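Local coordinates for protein cytidine deaminase (Mycobacterium tuberculosis, PDB 4WIG) that catalyses the zinc-dependent hydrolytic deamination of cytidine and 2'-deoxycytidine to uridine and 2'-deoxyuridine, as a homotetramer that recycles pyrimidine nucleosides, at residues A[32-37]-A[72-77]; A[83-88]-A[107-112]. The protein carries 1 engineered substitution. All blocks are in the same frame, centred on the assembly; numbering follows the deposited sequence.

Contact 1. Residues A[32-37]-A[72-77]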
loop_
_atom_site.group_PDB
_atom_site.type_symbol
_atom_site.label_atom_id
_atom_site.label_comp_id
_atom_site.label_asym_id
_atom_site.label_seq_id
_atom_site.Cartn_x
_atom_site.Cartn_y
_atom_site.Cartn_z
ATOM N N ALA A 32 17.830 -8.863 5.361
ATOM C CA ALA A 32 19.056 -8.147 5.672
ATOM C C ALA A 32 19.756 -7.791 4.375
ATOM O O ALA A 32 19.758 -8.579 3.425
ATOM C CB ALA A 32 19.962 -9.000 6.540
ATOM N N ALA A 33 20.341 -6.600 4.340
ATOM C CA ALA A 33 20.992 -6.109 3.141
ATOM C C ALA A 33 22.323 -5.464 3.465
ATOM O O ALA A 33 22.474 -4.788 4.498
ATOM C CB ALA A 33 20.092 -5.122 2.405
ATOM N N LEU A 34 23.281 -5.717 2.578
ATOM C CA LEU A 34 24.574 -5.062 2.587
ATOM C C LEU A 34 24.446 -3.745 1.828
ATOM O O LEU A 34 24.007 -3.718 0.667
ATOM C CB LEU A 34 25.597 -5.930 1.883
ATOM C CG LEU A 34 27.025 -5.411 1.764
ATOM C CD1 LEU A 34 27.685 -5.344 3.130
ATOM C CD2 LEU A 34 27.801 -6.304 0.809
ATOM N N VAL A 35 24.856 -2.679 2.497
ATOM C CA VAL A 35 24.844 -1.330 1.937
ATOM C C VAL A 35 26.222 -1.042 1.349
ATOM O O VAL A 35 27.208 -1.697 1.720
ATOM C CB VAL A 35 24.470 -0.303 3.022
ATOM C CG1 VAL A 35 24.260 1.081 2.417
ATOM C CG2 VAL A 35 23.217 -0.762 3.765
ATOM N N ASP A 36 26.297 -0.106 0.401
ATOM C CA ASP A 36 27.581 0.200 -0.251
ATOM C C ASP A 36 28.692 0.822 0.604
ATOM O O ASP A 36 29.820 0.963 0.121
ATOM C CB ASP A 36 27.358 1.047 -1.512
ATOM C CG ASP A 36 26.694 2.384 -1.233
ATOM O OD1 ASP A 36 26.558 3.163 -2.195
ATOM O OD2 ASP A 36 26.281 2.666 -0.093
ATOM N N ASP A 37 28.398 1.183 1.850
ATOM C CA ASP A 37 29.452 1.577 2.800
ATOM C C ASP A 37 29.906 0.392 3.659
ATOM O O ASP A 37 30.743 0.551 4.557
ATOM C CB ASP A 37 28.974 2.724 3.691
ATOM C CG ASP A 37 27.941 2.284 4.704
ATOM O OD1 ASP A 37 27.744 3.002 5.701
ATOM O OD2 ASP A 37 27.325 1.217 4.505
ATOM N N ARG A 72 23.206 2.961 -1.156
ATOM C CA ARG A 72 22.696 2.009 -2.129
ATOM C C ARG A 72 22.821 0.587 -1.590
ATOM O O ARG A 72 23.799 0.264 -0.923
ATOM C CB ARG A 72 23.493 2.110 -3.437
ATOM C CG ARG A 72 23.386 3.458 -4.142
ATOM C CD ARG A 72 22.075 3.597 -4.907
ATOM N NE ARG A 72 22.031 2.736 -6.089
ATOM C CZ ARG A 72 20.964 2.593 -6.879
ATOM N NH1 ARG A 72 19.837 3.250 -6.619
ATOM N NH2 ARG A 72 21.021 1.781 -7.935
ATOM N N LEU A 73 21.837 -0.261 -1.891
ATOM C CA LEU A 73 21.889 -1.678 -1.503
ATOM C C LEU A 73 22.668 -2.466 -2.546
ATOM O O LEU A 73 22.447 -2.283 -3.742
ATOM C CB LEU A 73 20.481 -2.258 -1.378
ATOM C CG LEU A 73 19.534 -1.541 -0.415
ATOM C CD1 LEU A 73 18.178 -2.223 -0.445
ATOM C CD2 LEU A 73 20.094 -1.493 0.996
ATOM N N LEU A 74 23.568 -3.338 -2.084
ATOM C CA LEU A 74 24.363 -4.214 -2.953
ATOM C C LEU A 74 23.856 -5.654 -3.003
ATOM O O LEU A 74 23.971 -6.332 -4.031
ATOM C CB LEU A 74 25.818 -4.224 -2.485
ATOM C CG LEU A 74 26.538 -2.872 -2.527
ATOM C CD1 LEU A 74 28.000 -3.042 -2.152
ATOM C CD2 LEU A 74 26.413 -2.204 -3.888
ATOM N N ALA A 75 23.306 -6.116 -1.887
ATOM C CA ALA A 75 22.881 -7.497 -1.736
ATOM C C ALA A 75 21.839 -7.580 -0.633
ATOM O O ALA A 75 21.954 -6.871 0.362
ATOM C CB ALA A 75 24.079 -8.368 -1.400
ATOM N N LEU A 76 20.831 -8.424 -0.835
ATOM C CA LEU A 76 19.784 -8.669 0.120
ATOM C C LEU A 76 19.434 -10.173 0.220
ATOM O O LEU A 76 19.317 -10.858 -0.785
ATOM C CB LEU A 76 18.530 -7.864 -0.273
ATOM C CG LEU A 76 17.338 -7.980 0.673
ATOM C CD1 LEU A 76 16.614 -6.653 0.824
ATOM C CD2 LEU A 76 16.365 -9.057 0.220
ATOM N N ALA A 77 19.252 -10.663 1.448
ATOM C CA ALA A 77 18.678 -11.987 1.706
ATOM C C ALA A 77 17.352 -11.823 2.448
ATOM O O ALA A 77 17.247 -11.006 3.357
ATOM C CB ALA A 77 19.633 -12.852 2.539
#
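L34 meets both L74 and A75 where strands 29-35 and 73-80 run antiparallel as neighbours in the mixed sheet of the cytidine deaminase fold. One residue opposite two is a classic beta bulge, and L34 serves both through its backbone: L34 N gives a hydrogen bond to A75 O (2.8 Å), and L34 O receives one from L74 N (2.8 Å). Beyond the bulge the register is regular: A33 faces L76 in a non-hydrogen-bonded pair and A32 faces A77 in a hydrogen-bonded one. On one face, L73 CD2 reaches A33 CB (3.9 Å); A33, V35 and L73 pack on helix 57-67, and L73 and L76 on L96 of helix 90-100. On the other, the small A32, A75 and A77 touch helix 6-17, consistent with its close packing.

L74, at the bulge, turns toward the opposing chain. L74 CB lies 3.7 Å from L34 O. With CG anti to its own carbonyl carbon (chi1 -62°), the branch is carried along to D36: CG approaches the D36 backbone, L74 CD1 comes 3.8 Å from D36 CA, and CD2 touches D36 CB. D36 N ends the pairing by donating to R72 O (2.9 Å), while D36 OD2 accepts a weak but straight bond from R72 N (3.3 Å, 175°).

Contact 2. Residues A[83-88]-A[107-112]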
loop_
_atom_site.group_PDB
_atom_site.type_symbol
_atom_site.label_atom_id
_atom_site.label_comp_id
_atom_site.label_asym_id
_atom_site.label_seq_id
_atom_site.Cartn_x
_atom_site.Cartn_y
_atom_site.Cartn_z
ATOM N N GLY A 83 13.951 -19.931 8.367
ATOM C CA GLY A 83 15.228 -19.638 7.725
ATOM C C GLY A 83 15.325 -20.020 6.255
ATOM O O GLY A 83 16.421 -19.992 5.681
ATOM N N SER A 84 14.197 -20.360 5.637
ATOM C CA SER A 84 14.173 -20.721 4.221
ATOM C C SER A 84 14.151 -19.453 3.355
ATOM O O SER A 84 13.464 -18.499 3.683
ATOM C CB SER A 84 12.964 -21.604 3.914
ATOM O OG SER A 84 13.026 -22.820 4.651
ATOM N N VAL A 85 14.915 -19.453 2.269
ATOM C CA VAL A 85 15.083 -18.253 1.448
ATOM C C VAL A 85 13.796 -17.996 0.671
ATOM O O VAL A 85 13.225 -18.915 0.071
ATOM C CB VAL A 85 16.297 -18.354 0.489
ATOM C CG1 VAL A 85 16.401 -17.112 -0.400
ATOM C CG2 VAL A 85 17.579 -18.509 1.277
ATOM N N LEU A 86 13.337 -16.746 0.718
ATOM C CA LEU A 86 12.127 -16.311 0.017
ATOM C C LEU A 86 12.490 -15.341 -1.098
ATOM O O LEU A 86 13.425 -14.548 -0.963
ATOM C CB LEU A 86 11.180 -15.606 0.981
ATOM C CG LEU A 86 10.559 -16.379 2.144
ATOM C CD1 LEU A 86 9.704 -15.434 2.982
ATOM C CD2 LEU A 86 9.722 -17.547 1.643
ATOM N N MET A 87 11.746 -15.407 -2.196
ATOM C CA MET A 87 11.834 -14.389 -3.235
ATOM C C MET A 87 10.924 -13.235 -2.821
ATOM O O MET A 87 9.806 -13.475 -2.344
ATOM C CB MET A 87 11.375 -14.930 -4.586
ATOM C CG MET A 87 12.294 -15.923 -5.275
ATOM S SD MET A 87 13.932 -15.257 -5.602
ATOM C CE MET A 87 14.750 -15.938 -4.170
ATOM N N PRO A 88 11.388 -11.984 -2.988
ATOM C CA PRO A 88 10.516 -10.861 -2.624
ATOM C C PRO A 88 9.262 -10.775 -3.463
ATOM O O PRO A 88 9.258 -11.197 -4.622
ATOM C CB PRO A 88 11.390 -9.635 -2.883
ATOM C CG PRO A 88 12.772 -10.125 -2.678
ATOM C CD PRO A 88 12.795 -11.557 -3.121
ATOM N N ASP A 107 19.376 -13.054 -2.643
ATOM C CA ASP A 107 19.653 -14.441 -2.277
ATOM C C ASP A 107 18.575 -15.379 -2.804
ATOM O O ASP A 107 17.409 -15.002 -2.949
ATOM C CB ASP A 107 19.723 -14.604 -0.745
ATOM C CG ASP A 107 20.663 -15.720 -0.310
ATOM O OD1 ASP A 107 21.191 -16.464 -1.169
ATOM O OD2 ASP A 107 20.880 -15.849 0.910
ATOM N N HIS A 108 18.985 -16.608 -3.080
ATOM C CA HIS A 108 18.119 -17.603 -3.676
ATOM C C HIS A 108 18.702 -18.958 -3.242
ATOM O O HIS A 108 19.908 -19.067 -3.063
ATOM C CB HIS A 108 18.118 -17.407 -5.197
ATOM C CG HIS A 108 17.333 -18.432 -5.951
ATOM N ND1 HIS A 108 16.059 -18.203 -6.420
ATOM C CD2 HIS A 108 17.645 -19.693 -6.321
ATOM C CE1 HIS A 108 15.615 -19.284 -7.035
ATOM N NE2 HIS A 108 16.560 -20.203 -6.989
ATOM N N PRO A 109 17.850 -19.984 -3.036
ATOM C CA PRO A 109 18.386 -21.263 -2.534
ATOM C C PRO A 109 19.460 -21.918 -3.415
ATOM O O PRO A 109 20.318 -22.637 -2.908
ATOM C CB PRO A 109 17.149 -22.168 -2.470
ATOM C CG PRO A 109 15.982 -21.254 -2.437
ATOM C CD PRO A 109 16.384 -20.018 -3.190
ATOM N N VAL A 110 19.385 -21.686 -4.723
ATOM C CA VAL A 110 20.306 -22.278 -5.701
ATOM C C VAL A 110 21.461 -21.328 -6.008
ATOM O O VAL A 110 22.619 -21.666 -5.800
ATOM C CB VAL A 110 19.571 -22.641 -7.014
ATOM C CG1 VAL A 110 20.537 -23.239 -8.034
ATOM C CG2 VAL A 110 18.423 -23.604 -6.738
ATOM N N ARG A 111 21.141 -20.144 -6.516
ATOM C CA ARG A 111 22.163 -19.142 -6.812
ATOM C C ARG A 111 21.528 -17.765 -6.756
ATOM O O ARG A 111 20.484 -17.551 -7.377
ATOM C CB ARG A 111 22.772 -19.380 -8.201
ATOM C CG ARG A 111 23.814 -18.345 -8.639
ATOM C CD ARG A 111 24.356 -18.645 -10.036
ATOM N NE ARG A 111 25.116 -17.528 -10.614
ATOM C CZ ARG A 111 26.359 -17.201 -10.269
ATOM N NH1 ARG A 111 27.002 -17.899 -9.341
ATOM N NH2 ARG A 111 26.968 -16.169 -10.856
ATOM N N PRO A 112 22.152 -16.824 -6.022
ATOM C CA PRO A 112 21.578 -15.477 -5.967
ATOM C C PRO A 112 21.389 -14.865 -7.359
ATOM O O PRO A 112 22.144 -15.178 -8.289
ATOM C CB PRO A 112 22.604 -14.692 -5.142
ATOM C CG PRO A 112 23.267 -15.728 -4.287
ATOM C CD PRO A 112 23.345 -16.946 -5.164
HETATM O O HOH W 1 16.085 -13.658 -0.774
#
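V85 sets its CG1 methyl over the bend from D107 to P109, V85 CG1 lying 3.5 Å from D107 O and 4.0 Å from P109 CD, with H108 CA also close. Having CG1 anti to the backbone N (chi1 177°) points that methyl across the contact, and the compact branched side chain suits a surface made of backbone and proline ring.

M87 supplies the second touch. Its flexible chain, bent at chi2 and chi3, carries M87 CE to D107 O, a tight approach of 3.1 Å. M87 SD lies at the edge of the H108 ring, 4.8 Å from the centroid and 84° off the normal, a Met-aromatic contact in which SD and CE both lie near H108 ND1. That nitrogen is buried here with no polar partner in the model. P109 CD sits over one face of the same ring, offset toward its rim.

Polar linkage comes through a water that bridges L86 O (2.8 Å) and D107 O (2.9 Å), although other acceptors compete for its protons. D107 OD1 accepts a bent hydrogen bond from H108 N (2.9 Å), on its anti side and out of the carboxylate plane, which probably helps to hold the bend; OD2 forms a salt bridge to R10.

R10 and W6, both of helix 6-17, border V85 and D107 respectively. M87 also meets D121 of a second subunit. P88 immediately precedes C89, which with C92 and C56 holds the zinc ion, and L86 points away from the bend to pack on C78 and D80 of strand 73-80, ahead of helix 90-100.

How the contacts relate
Contact 1 belongs to the buried sheet, contact 2 to the partly buried loops beyond the end of that sheet. Strand 73-80 joins them: after pairing in 72-77 it runs on to the loop holding 83-88, while a probable hydrogen bond from D107 N to L76 O (2.9 Å) ties the second loop to it directly. Helix 6-17 touches both contacts, with apolar packing in contact 1 and a charged partner in contact 2. Their chemistry follows their place. In 32-37 with 72-77, backbone hydrogen bonding dominates, interrupted by one beta bulge; in 83-88 with 107-112, side chains and a water do the joining, next to another subunit.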